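Local coordinates for possible membrane-associated serine protease (Mycobacterium tuberculosis, PDB 3K6Y), which is a probably membrane-anchored serine protease, represented by its protease domain, and probably required for resistance of the bacterium to acid and oxidative stress, at residues P67-T72 / A222-T227. Residues are numbered along the deposited sequence; the frame is centred on the assembly and turned at random.
Sequences PDRVMT and AKIGAT
Arg69 reaches from the first beta-barrel of this chymotrypsin-like, two-barrel protease to the backbone around Ile224, in the loop that follows helix 214-218. That helix comes after the last strand of the second barrel, so Arg69 helps to hold the chain's C-terminal part against the outside of the first barrel, at the surface and away from the predicted Ser-His-Asp triad.

The polar part of the contact is side chain to backbone. Arg69 NE donates to Ile224 O over 2.8 Å in a fairly straight bond, 165° at the hydrogen; the acceptor sits at the edge of the guanidinium, and the N-H meets the carbonyl almost head-on. Arg69 NH2 lies 3.0 Å from Ala226 O, an oxygen placed obliquely to the guanidinium. Within 67-72, Arg69 NH1 donates to the carbonyl of the preceding residue, Asp68 O, at 3.0 Å, with that oxygen in the guanidinium plane but the donor well above the carbonyl plane. Bonds from NE and NH1 together fix the rotation of the flat group. Within the loop, a type I turn from Lys223 to Ala226, closed by Ala226 N to Lys223 O, presents the Ile224 carbonyl.

The apolar part lies along the methylenes. A bend at chi2 of Arg69 (-71°) folds its chain so that the aliphatic stem runs past Ile224 while the head turns toward the carbonyl of Ile224. Ile224 leans against strand 56-66 as well, on Ile65 and Ser66, and Arg69 also touches Ile107 and Ala109 of strand 105-109. Ile224 CG1 stands anti to its backbone N (chi1 -162°), bringing CG1 to 3.7 Å from Arg69 CG, with CD1 4.1 Å from Arg69 CB.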
# COMPACT_ATOMS: atom_id res chain seq x y z
N PRO A 67 11.92 7.18 22.46
CA PRO A 67 11.03 6.37 23.32
C PRO A 67 9.72 5.96 22.62
O PRO A 67 9.07 6.80 21.97
CB PRO A 67 10.80 7.29 24.53
CG PRO A 67 12.12 8.06 24.61
CD PRO A 67 12.48 8.36 23.16
N ASP A 68 9.37 4.68 22.72
CA ASP A 68 8.12 4.20 22.13
C ASP A 68 8.06 4.33 20.61
O ASP A 68 6.96 4.30 20.04
CB ASP A 68 6.90 4.81 22.80
CG ASP A 68 6.76 4.41 24.25
OD1 ASP A 68 7.58 3.64 24.77
OD2 ASP A 68 5.76 4.86 24.84
N ARG A 69 9.22 4.40 19.95
CA ARG A 69 9.27 4.47 18.48
C ARG A 69 10.36 3.55 17.96
O ARG A 69 11.50 3.60 18.41
CB ARG A 69 9.55 5.91 18.00
CG ARG A 69 8.43 6.92 18.25
CD ARG A 69 7.26 6.61 17.33
NE ARG A 69 6.14 7.55 17.41
CZ ARG A 69 5.15 7.46 18.29
NH1 ARG A 69 5.20 6.54 19.26
NH2 ARG A 69 4.14 8.31 18.21
N VAL A 70 9.98 2.70 17.01
CA VAL A 70 10.87 1.70 16.44
C VAL A 70 10.96 1.91 14.92
O VAL A 70 9.92 2.10 14.25
CB VAL A 70 10.35 0.29 16.75
CG1 VAL A 70 11.04 -0.78 15.91
CG2 VAL A 70 10.58 -0.01 18.22
N MET A 71 12.17 1.88 14.37
CA MET A 71 12.35 1.92 12.92
C MET A 71 12.61 0.49 12.42
O MET A 71 13.32 -0.31 13.08
CB MET A 71 13.53 2.84 12.53
CG MET A 71 13.72 2.89 11.02
SD MET A 71 14.90 4.17 10.51
CE MET A 71 13.95 5.68 10.74
N THR A 72 12.07 0.19 11.24
CA THR A 72 12.34 -1.06 10.53
C THR A 72 12.21 -0.77 9.04
O THR A 72 12.01 0.38 8.65
CB THR A 72 11.38 -2.19 11.00
OG1 THR A 72 11.78 -3.44 10.41
CG2 THR A 72 9.91 -1.92 10.66
N ALA A 222 10.72 13.01 10.13
CA ALA A 222 9.72 14.07 10.13
C ALA A 222 8.32 13.63 10.47
O ALA A 222 7.51 14.45 10.87
CB ALA A 222 9.72 14.84 8.81
N LYS A 223 8.04 12.32 10.33
CA LYS A 223 6.73 11.78 10.64
C LYS A 223 6.74 11.03 11.95
O LYS A 223 5.77 10.36 12.24
CB LYS A 223 6.22 10.86 9.53
CG LYS A 223 4.71 10.62 9.58
CD LYS A 223 4.14 10.22 8.22
CE LYS A 223 2.67 9.82 8.37
NZ LYS A 223 2.06 9.51 7.03
N ILE A 224 7.79 11.18 12.77
CA ILE A 224 7.87 10.37 14.00
C ILE A 224 6.75 10.71 14.99
O ILE A 224 6.39 9.90 15.84
CB ILE A 224 9.24 10.49 14.67
CG1 ILE A 224 9.46 9.34 15.66
CG2 ILE A 224 9.45 11.88 15.33
CD1 ILE A 224 10.90 9.31 16.22
N GLY A 225 6.17 11.90 14.88
CA GLY A 225 5.11 12.31 15.77
C GLY A 225 3.74 11.78 15.40
O GLY A 225 2.78 12.05 16.09
N ALA A 226 3.66 11.04 14.30
CA ALA A 226 2.40 10.43 13.90
C ALA A 226 1.92 9.40 14.93
O ALA A 226 2.70 8.73 15.62
CB ALA A 226 2.55 9.79 12.56
N THR A 227 0.60 9.31 15.02
CA THR A 227 -0.03 8.42 15.96
C THR A 227 -1.07 7.49 15.32
O THR A 227 -1.33 6.43 15.85
CB THR A 227 -0.74 9.22 17.08
OG1 THR A 227 -1.59 10.21 16.50
CG2 THR A 227 0.27 9.91 18.00